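Long-range contacts in cytochrome P450 monooxygenase (Rhodococcus sp. ECU0066, PDB 6KBH), which probably acts as a self-sufficient monooxygenase, passing electrons through FMN and a [2Fe-2S] cluster to a heme iron that activates oxygen: residues Pro154-Leu159 against Gln404-Glu409; Leu419-Glu424 against Trp440-Pro445; Gly750-Arg755 against Asp780-Gln785. All coordinates share one frame; numbering follows the deposited sequence.

Interaction 1: residues Pro154-Leu159 against Gln404-Glu409; sequences PMVRRL and QIFLEE
Arg157 meets Glu408 in a salt bridge, its NH1 donating to Glu408 OE2 at 2.8 Å. A companion bond from Arg157 NH2 to the same oxygen, 2.7 Å long, is doubtful because NH2 is less surely placed. The guanidinium and carboxylate planes stand 89° apart. NH1 comes in from above the carboxylate plane, 65° out of it, while OE2 lies near the guanidinium plane, at its edge. Arg157 gets there with CG anti to its own carbonyl carbon and the chain extended as far as NE, crossing Ile405 at roughly a right angle. Ile405 CG2 touches Arg157 CG at 3.6 Å and also covers the rim of one guanidinium face. The other branch of Ile405 serves Val156: its CD1 is 3.6 Å from Val156 CG1. Beyond it, Val156 CG2 makes a looser oblique approach to Phe406 CE1, at 4.4 Å. The backbones of these two helix segments stay well apart, their axes 10.0 Å from each other at an angle of 42°, so side chains do all the bridging. In the P450 fold these are the D helix and the L helix, which follows the loop of the heme-ligating Cys393; helix 183-192 flanks both, touching Met155, Leu159 and Phe406. Arg460 brings a second positive charge close to Arg157, and Gln461 N gives Glu408 OE2 a weak hydrogen bond. The chemistry implies a charge pair laid against an aliphatic layer, where the carboxylate is likely to offset the two clustered arginines and to remain ionised itself.

Interaction 2: residues Leu419-Glu424 against Trp440-Pro445; sequences LVPDQE and WVRWDP
The small three-stranded antiparallel sheet of the P450 fold, usually called beta-3, ends in this contact, where Leu419 faces Val441 as a non-hydrogen-bonded pair with CA atoms 4.5 Å apart. Just past that pair, Val420 N donates to Trp440 O at 3.0 Å, an almost straight bond (171°). The chain then turns away through Pro421, and the side chain of Gln423 comes back to take over the pairing. Its CG lies anti to the backbone N (chi1 -179°) and the rest of the chain is extended, which carries the amide to the backbone of Trp440. There Gln423 OE1 accepts from Trp440 N at 2.9 Å through a lone pair in its carbonyl plane. Gln423 NE2 donates to Trp440 O at 3.2 Å and to Val420 O at 3.0 Å, both acceptors lying close to the amide plane. The amide plane is turned 48° from the indole, and OE1 sits at the ring edge beside CD1. Two residues further along the strand, Pro421 CD rests 3.4 Å from Arg442 NH1, whose charge is paired with Glu418. Leu419 CD2 reaches Val441 CG1 at 4.1 Å, and both side chains continue onto Leu299 of helix 284-300, while strand 172-174 pairs with the far edge of strand 440-442. In chemical terms, one primary amide stands in for a strand residue: it matches the N-H and C=O of Trp440, its third bond ties the turn to itself, and Trp440 O is gripped by two donors.

Interaction 3: residues Gly750-Arg755 against Asp780-Gln785; sequences GEVDHR and DKLTLQ
Gly750 lies against Leu782, its CA 4.1 Å from Leu782 CG; theirs is the closest pair of CA atoms between the two segments (4.5 Å). Its backbone has phi 99° and psi 151°, at which a CB would jam against the preceding carbonyl oxygen and also point into Leu782, so glycine suits the site. At Glu751 the backbone alone takes part: Glu751 O approaches Leu782 CD1 at 4.0 Å. Val752 closes the contact, CG1 meeting Leu782 CD2 at 3.4 Å, the two side chains crossing at about a right angle. Leu782 has CG anti to its own carbonyl carbon (chi1 -78°), which sets CG beside Gly750, and from there the methyls reach toward Glu751 O and Val752. Replacing it with alanine would probably open a gap beneath Gly750 and leave Val752 CG1 without its methyl partner. The contact joins two sheets of the [2Fe-2S] ferredoxin domain: strand 749-753 pairs with strand 776-777, and strand 781-784 runs beside strand 701-705. Leu782 also packs on Met770 and Ala777, and Val752 on Val747 of strand 744-747.

Overall arrangement
Interactions 1 and 2 belong to the P450 portion and follow each other closely: helix 396-413, which carries one side of interaction 1, runs shortly afterwards into strand 418-419 of interaction 2. Their centres are 22 Å apart and their nearest atoms about 10 Å, so they do not touch. Interaction 1 is buried, with the side chain of Phe406 about 9 Å from the heme; interaction 2 lies at the surface, away from the heme, flavin and cluster sites. Interaction 3 is on the opposite side of the chain's centre, its centre 40 Å from interaction 1 and 54 Å from interaction 2. It sits in the [2Fe-2S] ferredoxin domain, where the side chain of Val752 is about 13 Å from the cluster.

Interaction 1: residues Pro154-Leu159 against Gln404-Glu409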
loop_
_atom_site.group_PDB
_atom_site.type_symbol
_atom_site.label_atom_id
_atom_site.label_comp_id
_atom_site.label_asym_id
_atom_site.label_seq_id
_atom_site.Cartn_x
_atom_site.Cartn_y
_atom_site.Cartn_z
ATOM N N PRO A 154 8.087 -16.244 -6.462
ATOM C CA PRO A 154 8.037 -17.715 -6.457
ATOM C C PRO A 154 8.855 -18.339 -5.340
ATOM O O PRO A 154 8.473 -19.399 -4.828
ATOM C CB PRO A 154 8.591 -18.093 -7.839
ATOM C CG PRO A 154 8.372 -16.885 -8.676
ATOM C CD PRO A 154 8.591 -15.731 -7.750
ATOM N N MET A 155 9.966 -17.713 -4.947
ATOM C CA MET A 155 10.834 -18.295 -3.927
ATOM C C MET A 155 10.141 -18.361 -2.571
ATOM O O MET A 155 10.254 -19.365 -1.858
ATOM C CB MET A 155 12.132 -17.492 -3.834
ATOM C CG MET A 155 13.012 -17.821 -2.637
ATOM S SD MET A 155 12.637 -16.826 -1.177
ATOM C CE MET A 155 12.957 -15.173 -1.788
ATOM N N VAL A 156 9.430 -17.296 -2.190
ATOM C CA VAL A 156 8.776 -17.277 -0.886
ATOM C C VAL A 156 7.568 -18.207 -0.873
ATOM O O VAL A 156 7.266 -18.830 0.153
ATOM C CB VAL A 156 8.401 -15.833 -0.503
ATOM C CG1 VAL A 156 7.726 -15.134 -1.663
ATOM C CG2 VAL A 156 7.509 -15.809 0.733
ATOM N N ARG A 157 6.866 -18.331 -2.001
ATOM C CA ARG A 157 5.767 -19.288 -2.079
ATOM C C ARG A 157 6.277 -20.717 -1.935
ATOM O O ARG A 157 5.629 -21.555 -1.296
ATOM C CB ARG A 157 5.012 -19.113 -3.395
ATOM C CG ARG A 157 4.192 -17.838 -3.472
ATOM C CD ARG A 157 3.410 -17.767 -4.769
ATOM N NE ARG A 157 2.547 -16.593 -4.815
ATOM C CZ ARG A 157 1.331 -16.545 -4.281
ATOM N NH1 ARG A 157 0.837 -17.607 -3.656
ATOM N NH2 ARG A 157 0.612 -15.435 -4.369
ATOM N N ARG A 158 7.432 -21.015 -2.535
ATOM C CA ARG A 158 8.055 -22.324 -2.355
ATOM C C ARG A 158 8.391 -22.570 -0.889
ATOM O O ARG A 158 8.043 -23.614 -0.326
ATOM C CB ARG A 158 9.310 -22.429 -3.224
ATOM C CG ARG A 158 10.043 -23.761 -3.110
ATOM C CD ARG A 158 11.293 -23.797 -3.984
ATOM N NE ARG A 158 12.376 -22.973 -3.450
ATOM C CZ ARG A 158 13.242 -23.381 -2.527
ATOM N NH1 ARG A 158 13.155 -24.607 -2.027
ATOM N NH2 ARG A 158 14.197 -22.565 -2.103
ATOM N N LEU A 159 9.059 -21.606 -0.250
ATOM C CA LEU A 159 9.507 -21.799 1.126
ATOM C C LEU A 159 8.335 -21.811 2.102
ATOM O O LEU A 159 8.360 -22.549 3.094
ATOM C CB LEU A 159 10.510 -20.712 1.506
ATOM C CG LEU A 159 11.859 -20.790 0.794
ATOM C CD1 LEU A 159 12.686 -19.552 1.078
ATOM C CD2 LEU A 159 12.607 -22.046 1.215
ATOM N N GLN A 404 1.533 -11.484 3.328
ATOM C CA GLN A 404 0.379 -11.753 2.473
ATOM C C GLN A 404 0.310 -13.207 2.021
ATOM O O GLN A 404 -0.772 -13.790 1.961
ATOM C CB GLN A 404 0.410 -10.829 1.260
ATOM C CG GLN A 404 -0.406 -9.575 1.416
ATOM C CD GLN A 404 -0.027 -8.564 0.377
ATOM O OE1 GLN A 404 0.998 -7.907 0.500
ATOM N NE2 GLN A 404 -0.826 -8.457 -0.676
ATOM N N ILE A 405 1.449 -13.802 1.677
ATOM C CA ILE A 405 1.458 -15.188 1.214
ATOM C C ILE A 405 1.358 -16.166 2.380
ATOM O O ILE A 405 0.677 -17.197 2.274
ATOM C CB ILE A 405 2.684 -15.462 0.321
ATOM C CG1 ILE A 405 2.889 -14.345 -0.671
ATOM C CG2 ILE A 405 2.459 -16.721 -0.468
ATOM C CD1 ILE A 405 4.304 -14.201 -1.143
ATOM N N PHE A 406 2.087 -15.901 3.464
ATOM C CA PHE A 406 1.871 -16.664 4.679
ATOM C C PHE A 406 0.383 -16.771 4.977
ATOM O O PHE A 406 -0.153 -17.868 5.202
ATOM C CB PHE A 406 2.571 -16.018 5.878
ATOM C CG PHE A 406 4.072 -15.952 5.798
ATOM C CD1 PHE A 406 4.774 -16.746 4.905
ATOM C CD2 PHE A 406 4.782 -15.121 6.647
ATOM C CE1 PHE A 406 6.155 -16.684 4.853
ATOM C CE2 PHE A 406 6.165 -15.056 6.602
ATOM C CZ PHE A 406 6.849 -15.842 5.704
ATOM N N LEU A 407 -0.289 -15.629 4.983
ATOM C CA LEU A 407 -1.701 -15.553 5.298
ATOM C C LEU A 407 -2.595 -15.933 4.126
ATOM O O LEU A 407 -3.816 -15.966 4.296
ATOM C CB LEU A 407 -2.055 -14.146 5.791
ATOM C CG LEU A 407 -3.444 -13.948 6.403
ATOM C CD1 LEU A 407 -3.645 -14.876 7.599
ATOM C CD2 LEU A 407 -3.684 -12.496 6.779
ATOM N N GLU A 408 -2.064 -16.225 2.940
ATOM C CA GLU A 408 -3.033 -16.824 2.032
ATOM C C GLU A 408 -2.986 -18.344 2.097
ATOM O O GLU A 408 -4.042 -18.983 2.102
ATOM C CB GLU A 408 -2.871 -16.321 0.587
ATOM C CG GLU A 408 -1.617 -16.670 -0.171
ATOM C CD GLU A 408 -1.885 -16.789 -1.669
ATOM O OE1 GLU A 408 -2.775 -17.578 -2.058
ATOM O OE2 GLU A 408 -1.200 -16.106 -2.457
ATOM N N GLU A 409 -1.798 -18.938 2.226
ATOM C CA GLU A 409 -1.723 -20.393 2.299
ATOM C C GLU A 409 -2.435 -20.933 3.534
ATOM O O GLU A 409 -3.141 -21.945 3.455
ATOM C CB GLU A 409 -0.273 -20.867 2.282
ATOM C CG GLU A 409 -0.199 -22.374 2.119
ATOM C CD GLU A 409 1.186 -22.893 1.809
ATOM O OE1 GLU A 409 2.162 -22.129 1.942
ATOM O OE2 GLU A 409 1.291 -24.075 1.412
#

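Interaction 2: residues Leu419-Glu424 against Trp440-Pro445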
loop_
_atom_site.group_PDB
_atom_site.type_symbol
_atom_site.label_atom_id
_atom_site.label_comp_id
_atom_site.label_asym_id
_atom_site.label_seq_id
_atom_site.Cartn_x
_atom_site.Cartn_y
_atom_site.Cartn_z
ATOM N N LEU A 419 -7.246 -21.389 17.586
ATOM C CA LEU A 419 -6.288 -21.295 18.676
ATOM C C LEU A 419 -6.627 -22.291 19.775
ATOM O O LEU A 419 -7.796 -22.485 20.122
ATOM C CB LEU A 419 -6.279 -19.878 19.252
ATOM C CG LEU A 419 -5.430 -18.822 18.549
ATOM C CD1 LEU A 419 -5.728 -17.440 19.111
ATOM C CD2 LEU A 419 -3.965 -19.158 18.694
ATOM N N VAL A 420 -5.596 -22.932 20.316
ATOM C CA VAL A 420 -5.740 -23.737 21.527
ATOM C C VAL A 420 -6.275 -22.823 22.623
ATOM O O VAL A 420 -5.618 -21.834 22.977
ATOM C CB VAL A 420 -4.406 -24.384 21.935
ATOM C CG1 VAL A 420 -4.522 -25.016 23.312
ATOM C CG2 VAL A 420 -3.976 -25.413 20.897
ATOM N N PRO A 421 -7.461 -23.089 23.166
ATOM C CA PRO A 421 -8.046 -22.174 24.153
ATOM C C PRO A 421 -7.263 -22.183 25.458
ATOM O O PRO A 421 -6.375 -23.007 25.686
ATOM C CB PRO A 421 -9.467 -22.715 24.349
ATOM C CG PRO A 421 -9.717 -23.595 23.147
ATOM C CD PRO A 421 -8.382 -24.180 22.811
ATOM N N ASP A 422 -7.628 -21.237 26.328
ATOM C CA ASP A 422 -6.957 -21.032 27.615
ATOM C C ASP A 422 -5.440 -20.976 27.445
ATOM O O ASP A 422 -4.679 -21.561 28.220
ATOM C CB ASP A 422 -7.353 -22.113 28.624
ATOM C CG ASP A 422 -8.811 -22.018 29.039
ATOM O OD1 ASP A 422 -9.486 -21.050 28.638
ATOM O OD2 ASP A 422 -9.279 -22.911 29.779
ATOM N N GLN A 423 -4.997 -20.264 26.414
ATOM C CA GLN A 423 -3.584 -20.159 26.085
ATOM C C GLN A 423 -3.060 -18.797 26.515
ATOM O O GLN A 423 -3.663 -17.765 26.201
ATOM C CB GLN A 423 -3.360 -20.369 24.588
ATOM C CG GLN A 423 -1.909 -20.298 24.157
ATOM C CD GLN A 423 -1.719 -20.698 22.709
ATOM O OE1 GLN A 423 -0.623 -20.588 22.162
ATOM N NE2 GLN A 423 -2.791 -21.169 22.080
ATOM N N GLU A 424 -1.947 -18.802 27.240
ATOM C CA GLU A 424 -1.290 -17.582 27.685
ATOM C C GLU A 424 -0.133 -17.272 26.746
ATOM O O GLU A 424 0.677 -18.153 26.440
ATOM C CB GLU A 424 -0.782 -17.725 29.120
ATOM C CG GLU A 424 -1.875 -17.982 30.138
ATOM C CD GLU A 424 -2.624 -16.720 30.511
ATOM O OE1 GLU A 424 -1.964 -15.683 30.736
ATOM O OE2 GLU A 424 -3.871 -16.764 30.575
ATOM N N TRP A 440 -0.186 -21.500 19.414
ATOM C CA TRP A 440 -0.538 -22.912 19.350
ATOM C C TRP A 440 -1.907 -23.037 18.699
ATOM O O TRP A 440 -2.880 -22.437 19.170
ATOM C CB TRP A 440 -0.532 -23.544 20.741
ATOM C CG TRP A 440 0.839 -23.648 21.354
ATOM C CD1 TRP A 440 1.376 -22.832 22.308
ATOM C CD2 TRP A 440 1.846 -24.626 21.051
ATOM N NE1 TRP A 440 2.651 -23.238 22.617
ATOM C CE2 TRP A 440 2.964 -24.337 21.861
ATOM C CE3 TRP A 440 1.910 -25.716 20.177
ATOM C CZ2 TRP A 440 4.133 -25.098 21.821
ATOM C CZ3 TRP A 440 3.072 -26.472 20.141
ATOM C CH2 TRP A 440 4.167 -26.157 20.956
ATOM N N VAL A 441 -1.980 -23.809 17.621
ATOM C CA VAL A 441 -3.183 -23.887 16.806
ATOM C C VAL A 441 -3.564 -25.345 16.597
ATOM O O VAL A 441 -2.703 -26.203 16.365
ATOM C CB VAL A 441 -2.998 -23.171 15.452
ATOM C CG1 VAL A 441 -2.798 -21.681 15.670
ATOM C CG2 VAL A 441 -1.824 -23.752 14.702
ATOM N N ARG A 442 -4.858 -25.620 16.699
ATOM C CA ARG A 442 -5.437 -26.914 16.387
ATOM C C ARG A 442 -6.237 -26.817 15.093
ATOM O O ARG A 442 -6.649 -25.733 14.673
ATOM C CB ARG A 442 -6.345 -27.396 17.524
ATOM C CG ARG A 442 -7.651 -26.631 17.569
ATOM C CD ARG A 442 -8.740 -27.290 18.398
ATOM N NE ARG A 442 -8.290 -27.689 19.723
ATOM C CZ ARG A 442 -8.850 -27.266 20.852
ATOM N NH1 ARG A 442 -9.873 -26.421 20.811
ATOM N NH2 ARG A 442 -8.383 -27.680 22.020
ATOM N N TRP A 443 -6.443 -27.968 14.460
ATOM C CA TRP A 443 -7.373 -28.087 13.343
ATOM C C TRP A 443 -7.704 -29.560 13.153
ATOM O O TRP A 443 -7.051 -30.441 13.717
ATOM C CB TRP A 443 -6.812 -27.475 12.052
ATOM C CG TRP A 443 -5.724 -28.276 11.412
ATOM C CD1 TRP A 443 -5.858 -29.221 10.435
ATOM C CD2 TRP A 443 -4.328 -28.192 11.698
ATOM N NE1 TRP A 443 -4.628 -29.734 10.101
ATOM C CE2 TRP A 443 -3.672 -29.115 10.862
ATOM C CE3 TRP A 443 -3.568 -27.428 12.586
ATOM C CZ2 TRP A 443 -2.294 -29.293 10.893
ATOM C CZ3 TRP A 443 -2.207 -27.606 12.610
ATOM C CH2 TRP A 443 -1.581 -28.529 11.771
ATOM N N ASP A 444 -8.736 -29.814 12.349
ATOM C CA ASP A 444 -9.161 -31.175 12.050
ATOM C C ASP A 444 -8.423 -31.664 10.809
ATOM O O ASP A 444 -8.721 -31.192 9.700
ATOM C CB ASP A 444 -10.668 -31.230 11.834
ATOM C CG ASP A 444 -11.205 -32.649 11.800
ATOM O OD1 ASP A 444 -10.395 -33.601 11.786
ATOM O OD2 ASP A 444 -12.442 -32.812 11.790
ATOM N N PRO A 445 -7.479 -32.602 10.933
ATOM C CA PRO A 445 -6.663 -32.969 9.761
ATOM C C PRO A 445 -7.452 -33.619 8.639
ATOM O O PRO A 445 -7.225 -33.292 7.469
ATOM C CB PRO A 445 -5.618 -33.929 10.349
ATOM C CG PRO A 445 -5.623 -33.657 11.823
ATOM C CD PRO A 445 -7.034 -33.293 12.153
#

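Interaction 3: residues Gly750-Arg755 against Asp780-Gln785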
loop_
_atom_site.group_PDB
_atom_site.type_symbol
_atom_site.label_atom_id
_atom_site.label_comp_id
_atom_site.label_asym_id
_atom_site.label_seq_id
_atom_site.Cartn_x
_atom_site.Cartn_y
_atom_site.Cartn_z
ATOM N N GLY A 750 3.402 24.978 -6.001
ATOM C CA GLY A 750 3.852 24.789 -7.363
ATOM C C GLY A 750 2.689 24.673 -8.329
ATOM O O GLY A 750 1.589 24.233 -7.976
ATOM N N GLU A 751 2.926 25.083 -9.569
ATOM C CA GLU A 751 1.944 24.924 -10.630
ATOM C C GLU A 751 2.330 23.731 -11.492
ATOM O O GLU A 751 3.514 23.475 -11.725
ATOM C CB GLU A 751 1.822 26.190 -11.482
ATOM C CG GLU A 751 0.914 26.048 -12.713
ATOM C CD GLU A 751 -0.477 25.495 -12.404
ATOM O OE1 GLU A 751 -0.612 24.264 -12.230
ATOM O OE2 GLU A 751 -1.440 26.292 -12.358
ATOM N N VAL A 752 1.322 23.003 -11.955
ATOM C CA VAL A 752 1.511 21.690 -12.548
ATOM C C VAL A 752 1.279 21.763 -14.052
ATOM O O VAL A 752 0.479 22.566 -14.547
ATOM C CB VAL A 752 0.570 20.661 -11.891
ATOM C CG1 VAL A 752 0.594 20.809 -10.390
ATOM C CG2 VAL A 752 -0.818 20.883 -12.360
ATOM N N ASP A 753 2.014 20.924 -14.783
ATOM C CA ASP A 753 1.795 20.728 -16.214
ATOM C C ASP A 753 0.766 19.610 -16.368
ATOM O O ASP A 753 1.094 18.435 -16.548
ATOM C CB ASP A 753 3.107 20.410 -16.919
ATOM C CG ASP A 753 3.045 20.652 -18.413
ATOM O OD1 ASP A 753 1.999 21.132 -18.900
ATOM O OD2 ASP A 753 4.048 20.365 -19.101
ATOM N N HIS A 754 -0.506 19.997 -16.268
ATOM C CA HIS A 754 -1.606 19.042 -16.338
ATOM C C HIS A 754 -1.625 18.317 -17.679
ATOM O O HIS A 754 -1.589 18.950 -18.738
ATOM C CB HIS A 754 -2.937 19.762 -16.138
ATOM C CG HIS A 754 -3.305 19.995 -14.707
ATOM N ND1 HIS A 754 -3.467 18.969 -13.800
ATOM C CD2 HIS A 754 -3.582 21.137 -14.036
ATOM C CE1 HIS A 754 -3.810 19.471 -12.627
ATOM N NE2 HIS A 754 -3.889 20.785 -12.744
ATOM N N ARG A 755 -1.686 16.977 -17.630
ATOM C CA ARG A 755 -1.786 16.178 -18.849
ATOM C C ARG A 755 -2.719 14.985 -18.711
ATOM O O ARG A 755 -2.632 14.047 -19.511
ATOM C CB ARG A 755 -0.424 15.683 -19.282
ATOM C CG ARG A 755 0.430 16.806 -19.710
ATOM C CD ARG A 755 1.736 16.357 -20.178
ATOM N NE ARG A 755 2.517 17.530 -20.504
ATOM C CZ ARG A 755 3.787 17.470 -20.848
ATOM N NH1 ARG A 755 4.369 16.285 -20.910
ATOM N NH2 ARG A 755 4.463 18.572 -21.134
ATOM N N ASP A 780 10.413 24.404 -11.707
ATOM C CA ASP A 780 11.554 23.785 -11.044
ATOM C C ASP A 780 11.188 22.853 -9.898
ATOM O O ASP A 780 11.909 21.877 -9.664
ATOM C CB ASP A 780 12.496 24.874 -10.522
ATOM C CG ASP A 780 11.748 26.038 -9.900
ATOM O OD1 ASP A 780 10.596 25.840 -9.457
ATOM O OD2 ASP A 780 12.306 27.156 -9.864
ATOM N N LYS A 781 10.109 23.120 -9.162
ATOM C CA LYS A 781 9.766 22.259 -8.038
ATOM C C LYS A 781 8.275 22.330 -7.747
ATOM O O LYS A 781 7.598 23.306 -8.082
ATOM C CB LYS A 781 10.555 22.622 -6.773
ATOM C CG LYS A 781 10.468 24.084 -6.379
ATOM C CD LYS A 781 11.051 24.319 -4.992
ATOM C CE LYS A 781 9.966 24.310 -3.923
ATOM N NZ LYS A 781 10.451 24.874 -2.631
ATOM N N LEU A 782 7.775 21.264 -7.120
ATOM C CA LEU A 782 6.424 21.205 -6.583
ATOM C C LEU A 782 6.463 20.547 -5.215
ATOM O O LEU A 782 7.325 19.710 -4.933
ATOM C CB LEU A 782 5.459 20.409 -7.468
ATOM C CG LEU A 782 4.917 21.089 -8.712
ATOM C CD1 LEU A 782 5.980 21.066 -9.718
ATOM C CD2 LEU A 782 3.736 20.335 -9.227
ATOM N N THR A 783 5.506 20.919 -4.374
ATOM C CA THR A 783 5.342 20.323 -3.057
ATOM C C THR A 783 4.051 19.515 -3.037
ATOM O O THR A 783 2.996 20.007 -3.455
ATOM C CB THR A 783 5.328 21.397 -1.967
ATOM O OG1 THR A 783 6.510 22.202 -2.070
ATOM C CG2 THR A 783 5.283 20.759 -0.591
ATOM N N LEU A 784 4.144 18.276 -2.554
ATOM C CA LEU A 784 3.027 17.343 -2.521
ATOM C C LEU A 784 2.771 16.878 -1.095
ATOM O O LEU A 784 3.714 16.682 -0.317
ATOM C CB LEU A 784 3.302 16.138 -3.432
ATOM C CG LEU A 784 3.416 16.495 -4.912
ATOM C CD1 LEU A 784 3.729 15.274 -5.760
ATOM C CD2 LEU A 784 2.125 17.125 -5.342
ATOM N N GLN A 785 1.489 16.711 -0.751
ATOM C CA GLN A 785 1.112 16.214 0.580
ATOM C C GLN A 785 1.350 14.712 0.599
ATOM O O GLN A 785 0.447 13.894 0.391
ATOM C CB GLN A 785 -0.341 16.553 0.915
ATOM C CG GLN A 785 -0.678 16.281 2.366
ATOM C CD GLN A 785 -1.850 17.103 2.870
ATOM O OE1 GLN A 785 -1.857 17.545 4.022
ATOM N NE2 GLN A 785 -2.842 17.319 2.011
#